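Local coordinates for protein glycerol dehydrogenase (Schizosaccharomyces pombe, PDB 1TA9) that catalyses the NAD(+)-dependent oxidation of glycerol to dihydroxyacetone at a zinc site, a step in the assimilation of glycerol, at residues 233-238 and 313-318; 339-344 and 360-365. All coordinates share one frame; numbering follows the deposited sequence.

Contact 1 of 2, residues 233-238 and 313-318; sequences ALSTWV and AAHAIH. With K (potassium ion), chain J; ZN (zinc ion), chain I.
S235 meets the imidazole of H315 at its edge. Its OG lies in the plane of the ring, 3.3 Å from CE1 of H315. The hydroxyl stands between the backbone N and the carbonyl carbon of its own residue (chi1 72°). From there OG also reaches the potassium ion, at a long 3.2 Å. The methyl of A314, the residue before H315, meets CB of S235 at 4.2 Å. The two helices are thus joined by small side chains and one ring.

H315 binds the zinc ion through NE2 at 2.2 Å. Its other nitrogen, ND1, is hydrogen-bonded to OE2 of E239, which is also hydrogen-bonded to OG of S235. E239 is therefore a second-shell residue that positions the ring. D232 and H333 are the other protein ligands of the zinc. The protein belongs to the iron-containing alcohol dehydrogenase family.

The potassium ion is held by OG1 of T236 at 3.0 Å and by a water at 2.6 Å from the ion. D182 and D232 also bind it. H315 also lies beside a bound glycerol, consistent with a part in binding substrate.

The contact is buried among helices. Helix 223-245 meets the start of helix 313-322, helix 333-347 packs against both, and helices 258-284 and 289-307 cover A233.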
loop_
_atom_site.group_PDB
_atom_site.type_symbol
_atom_site.label_atom_id
_atom_site.label_comp_id
_atom_site.label_asym_id
_atom_site.label_seq_id
_atom_site.Cartn_x
_atom_site.Cartn_y
_atom_site.Cartn_z
ATOM N N ALA B 233 0.061 16.978 -27.744
ATOM C CA ALA B 233 -0.683 15.896 -27.103
ATOM C C ALA B 233 -0.665 16.004 -25.572
ATOM O O ALA B 233 -1.643 15.653 -24.903
ATOM C CB ALA B 233 -0.123 14.544 -27.550
ATOM N N LEU B 234 0.439 16.491 -25.017
ATOM C CA LEU B 234 0.548 16.646 -23.568
ATOM C C LEU B 234 -0.470 17.617 -22.969
ATOM O O LEU B 234 -0.872 17.463 -21.816
ATOM C CB LEU B 234 1.957 17.105 -23.182
ATOM C CG LEU B 234 3.026 16.014 -23.094
ATOM C CD1 LEU B 234 4.395 16.658 -22.904
ATOM C CD2 LEU B 234 2.702 15.075 -21.940
ATOM N N SER B 235 -0.892 18.617 -23.732
ATOM C CA SER B 235 -1.849 19.578 -23.197
ATOM C C SER B 235 -3.288 19.062 -23.196
ATOM O O SER B 235 -4.130 19.565 -22.452
ATOM C CB SER B 235 -1.787 20.890 -23.981
ATOM O OG SER B 235 -2.346 20.750 -25.269
ATOM N N THR B 236 -3.563 18.051 -24.013
ATOM C CA THR B 236 -4.909 17.500 -24.112
ATOM C C THR B 236 -5.540 17.111 -22.778
ATOM O O THR B 236 -6.622 17.595 -22.443
ATOM C CB THR B 236 -4.945 16.270 -25.039
ATOM O OG1 THR B 236 -4.508 16.649 -26.348
ATOM C CG2 THR B 236 -6.360 15.712 -25.129
ATOM N N TRP B 237 -4.881 16.239 -22.022
ATOM C CA TRP B 237 -5.433 15.814 -20.746
ATOM C C TRP B 237 -5.575 16.998 -19.794
ATOM O O TRP B 237 -6.598 17.141 -19.124
ATOM C CB TRP B 237 -4.548 14.740 -20.102
ATOM C CG TRP B 237 -5.078 14.241 -18.789
ATOM C CD1 TRP B 237 -6.105 13.357 -18.596
ATOM C CD2 TRP B 237 -4.622 14.617 -17.486
ATOM N NE1 TRP B 237 -6.313 13.161 -17.250
ATOM C CE2 TRP B 237 -5.416 13.922 -16.546
ATOM C CE3 TRP B 237 -3.617 15.476 -17.020
ATOM C CZ2 TRP B 237 -5.235 14.060 -15.165
ATOM C CZ3 TRP B 237 -3.438 15.613 -15.642
ATOM C CH2 TRP B 237 -4.246 14.907 -14.733
ATOM N N VAL B 238 -4.557 17.851 -19.737
ATOM C CA VAL B 238 -4.604 19.004 -18.848
ATOM C C VAL B 238 -5.772 19.929 -19.168
ATOM O O VAL B 238 -6.554 20.279 -18.284
ATOM C CB VAL B 238 -3.301 19.834 -18.912
ATOM C CG1 VAL B 238 -3.483 21.138 -18.136
ATOM C CG2 VAL B 238 -2.138 19.027 -18.329
ATOM N N ALA B 313 -6.531 27.147 -20.928
ATOM C CA ALA B 313 -5.489 28.166 -20.888
ATOM C C ALA B 313 -4.289 27.884 -21.787
ATOM O O ALA B 313 -3.795 28.789 -22.459
ATOM C CB ALA B 313 -5.018 28.373 -19.455
ATOM N N ALA B 314 -3.821 26.640 -21.800
ATOM C CA ALA B 314 -2.651 26.274 -22.596
ATOM C C ALA B 314 -2.676 26.822 -24.022
ATOM O O ALA B 314 -1.764 27.539 -24.433
ATOM C CB ALA B 314 -2.489 24.757 -22.627
ATOM N N HIS B 315 -3.715 26.493 -24.779
ATOM C CA HIS B 315 -3.790 26.976 -26.154
ATOM C C HIS B 315 -4.032 28.474 -26.264
ATOM O O HIS B 315 -3.554 29.116 -27.198
ATOM C CB HIS B 315 -4.842 26.193 -26.937
ATOM C CG HIS B 315 -4.311 24.915 -27.504
ATOM N ND1 HIS B 315 -3.927 23.855 -26.710
ATOM C CD2 HIS B 315 -4.009 24.564 -28.775
ATOM C CE1 HIS B 315 -3.406 22.907 -27.468
ATOM N NE2 HIS B 315 -3.444 23.313 -28.724
ATOM N N ALA B 316 -4.763 29.037 -25.311
ATOM C CA ALA B 316 -5.011 30.473 -25.324
ATOM C C ALA B 316 -3.660 31.173 -25.152
ATOM O O ALA B 316 -3.383 32.196 -25.785
ATOM C CB ALA B 316 -5.957 30.850 -24.191
ATOM N N ILE B 317 -2.817 30.607 -24.293
ATOM C CA ILE B 317 -1.492 31.162 -24.045
ATOM C C ILE B 317 -0.631 31.009 -25.294
ATOM O O ILE B 317 0.155 31.899 -25.626
ATOM C CB ILE B 317 -0.826 30.466 -22.841
ATOM C CG1 ILE B 317 -1.643 30.764 -21.582
ATOM C CG2 ILE B 317 0.609 30.952 -22.674
ATOM C CD1 ILE B 317 -1.268 29.934 -20.387
ATOM N N HIS B 318 -0.785 29.883 -25.986
ATOM C CA HIS B 318 -0.043 29.649 -27.220
ATOM C C HIS B 318 -0.388 30.751 -28.221
ATOM O O HIS B 318 0.496 31.294 -28.886
ATOM C CB HIS B 318 -0.396 28.277 -27.806
ATOM C CG HIS B 318 -0.191 28.178 -29.289
ATOM N ND1 HIS B 318 -1.068 28.727 -30.199
ATOM C CD2 HIS B 318 0.793 27.601 -30.020
ATOM C CE1 HIS B 318 -0.637 28.492 -31.424
ATOM N NE2 HIS B 318 0.492 27.809 -31.344
HETATM K K K J . -3.905 19.336 -27.645
HETATM ZN ZN ZN I . -2.818 22.177 -30.496
HETATM O O HOH W 1 -5.536 20.237 -25.861
#

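Contact 2 of 2, residues 339-344 and 360-365; sequences YGTLVQ and SFMAKC
M362 reaches across to helix 333-347 and makes all the close contacts. Its SD sits against the branch point of L342, 3.6 Å from CG of that leucine. Both methyls of L342 also touch the sulfur: CD2 of L342 is 3.8 Å from SD of M362. The two side chains run past each other in opposite directions. Beyond CG the methionine is extended (chi2 178°, chi3 176°), which carries CE on to T341. There CE of M362 lies 3.9 Å from CB of T341.

This is apolar helix-to-helix packing in the all-helical part of the chain, which follows the parallel sheet of the nucleotide-binding part. Helices 333-347 and 352-364 are consecutive and joined by a short link. I369, from a loop, touches both L342 and M362 and adds to the same cluster. The hydroxyl of T341 is turned to its own helix, where OG1 bonds the carbonyl oxygen of V337.

A neighbouring helix, 407-428, covers S360 and A363 through W424. The solvent side of helix 352-364 is looser. There F361 is partly exposed, and K364 is extended and exposed and takes no part.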
loop_
_atom_site.group_PDB
_atom_site.type_symbol
_atom_site.label_atom_id
_atom_site.label_comp_id
_atom_site.label_asym_id
_atom_site.label_seq_id
_atom_site.Cartn_x
_atom_site.Cartn_y
_atom_site.Cartn_z
ATOM N N TYR B 339 4.971 24.777 -23.524
ATOM C CA TYR B 339 5.274 25.838 -22.569
ATOM C C TYR B 339 3.958 26.370 -22.003
ATOM O O TYR B 339 3.839 26.604 -20.802
ATOM C CB TYR B 339 6.045 26.982 -23.237
ATOM C CG TYR B 339 6.661 27.945 -22.240
ATOM C CD1 TYR B 339 7.946 27.735 -21.742
ATOM C CD2 TYR B 339 5.936 29.036 -21.752
ATOM C CE1 TYR B 339 8.501 28.589 -20.782
ATOM C CE2 TYR B 339 6.479 29.892 -20.786
ATOM C CZ TYR B 339 7.761 29.662 -20.308
ATOM O OH TYR B 339 8.292 30.499 -19.348
ATOM N N GLY B 340 2.973 26.550 -22.879
ATOM C CA GLY B 340 1.673 27.043 -22.456
ATOM C C GLY B 340 0.994 26.124 -21.456
ATOM O O GLY B 340 0.233 26.580 -20.601
ATOM N N THR B 341 1.264 24.827 -21.564
ATOM C CA THR B 341 0.682 23.855 -20.650
ATOM C C THR B 341 1.299 24.048 -19.264
ATOM O O THR B 341 0.607 23.951 -18.252
ATOM C CB THR B 341 0.917 22.412 -21.155
ATOM O OG1 THR B 341 0.293 22.257 -22.438
ATOM C CG2 THR B 341 0.314 21.390 -20.188
ATOM N N LEU B 342 2.598 24.335 -19.215
ATOM C CA LEU B 342 3.251 24.567 -17.933
ATOM C C LEU B 342 2.683 25.840 -17.320
ATOM O O LEU B 342 2.533 25.943 -16.101
ATOM C CB LEU B 342 4.767 24.702 -18.101
ATOM C CG LEU B 342 5.537 23.425 -18.463
ATOM C CD1 LEU B 342 7.034 23.729 -18.498
ATOM C CD2 LEU B 342 5.249 22.331 -17.440
ATOM N N VAL B 343 2.368 26.816 -18.164
ATOM C CA VAL B 343 1.798 28.058 -17.666
ATOM C C VAL B 343 0.426 27.749 -17.065
ATOM O O VAL B 343 0.073 28.287 -16.013
ATOM C CB VAL B 343 1.638 29.114 -18.789
ATOM C CG1 VAL B 343 1.011 30.385 -18.219
ATOM C CG2 VAL B 343 3.008 29.442 -19.402
ATOM N N GLN B 344 -0.347 26.881 -17.718
ATOM C CA GLN B 344 -1.662 26.538 -17.171
ATOM C C GLN B 344 -1.489 25.854 -15.820
ATOM O O GLN B 344 -2.312 26.022 -14.924
ATOM C CB GLN B 344 -2.465 25.615 -18.104
ATOM C CG GLN B 344 -3.832 25.259 -17.490
ATOM C CD GLN B 344 -4.825 24.667 -18.471
ATOM O OE1 GLN B 344 -4.818 24.997 -19.658
ATOM N NE2 GLN B 344 -5.711 23.806 -17.968
ATOM N N SER B 360 9.858 17.971 -16.158
ATOM C CA SER B 360 10.943 17.013 -16.363
ATOM C C SER B 360 10.634 16.103 -17.549
ATOM O O SER B 360 11.529 15.765 -18.330
ATOM C CB SER B 360 11.176 16.169 -15.103
ATOM O OG SER B 360 9.991 15.514 -14.697
ATOM N N PHE B 361 9.370 15.706 -17.677
ATOM C CA PHE B 361 8.948 14.855 -18.783
ATOM C C PHE B 361 9.152 15.597 -20.100
ATOM O O PHE B 361 9.669 15.033 -21.067
ATOM C CB PHE B 361 7.466 14.481 -18.650
ATOM C CG PHE B 361 6.996 13.507 -19.703
ATOM C CD1 PHE B 361 7.289 12.151 -19.594
ATOM C CD2 PHE B 361 6.289 13.951 -20.819
ATOM C CE1 PHE B 361 6.884 11.246 -20.588
ATOM C CE2 PHE B 361 5.882 13.056 -21.814
ATOM C CZ PHE B 361 6.181 11.703 -21.696
ATOM N N MET B 362 8.730 16.858 -20.139
ATOM C CA MET B 362 8.887 17.666 -21.343
ATOM C C MET B 362 10.364 17.808 -21.693
ATOM O O MET B 362 10.748 17.714 -22.862
ATOM C CB MET B 362 8.261 19.049 -21.153
ATOM C CG MET B 362 6.738 19.039 -21.094
ATOM S SD MET B 362 6.067 20.695 -20.825
ATOM C CE MET B 362 4.272 20.367 -20.912
ATOM N N ALA B 363 11.192 18.027 -20.676
ATOM C CA ALA B 363 12.626 18.169 -20.888
ATOM C C ALA B 363 13.213 16.894 -21.492
ATOM O O ALA B 363 14.047 16.960 -22.389
ATOM C CB ALA B 363 13.321 18.495 -19.572
ATOM N N LYS B 364 12.784 15.733 -21.001
ATOM C CA LYS B 364 13.297 14.466 -21.523
ATOM C C LYS B 364 12.915 14.272 -22.988
ATOM O O LYS B 364 13.629 13.608 -23.739
ATOM C CB LYS B 364 12.771 13.291 -20.692
ATOM C CG LYS B 364 13.177 13.356 -19.226
ATOM C CD LYS B 364 12.616 12.184 -18.426
ATOM C CE LYS B 364 13.005 12.306 -16.958
ATOM N NZ LYS B 364 12.502 11.156 -16.147
ATOM N N CYS B 365 11.788 14.855 -23.386
ATOM C CA CYS B 365 11.301 14.759 -24.757
ATOM C C CYS B 365 11.919 15.827 -25.652
ATOM O O CYS B 365 11.626 15.887 -26.845
ATOM C CB CYS B 365 9.773 14.898 -24.792
ATOM S SG CYS B 365 8.881 13.510 -24.056
#

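In the fold
Helix 333-347 ties the contacts together. In contact 1 it backs both segments; in contact 2 it supplies residues 339-344. The two centres are 10 Å apart. OE1 of Q344 lies 2.9 Å from N of A314, a probable hydrogen bond to the first turn of helix 313-322. T341 also links the two, since it packs on S235 and A314 besides its part in contact 2. Contact 1 is at the metals. Contact 2 is a layer behind: the side chain of T341 is about 6 Å from that of H315, and about 9 Å from the zinc ion. The same helix begins with H333, the third protein ligand of the zinc.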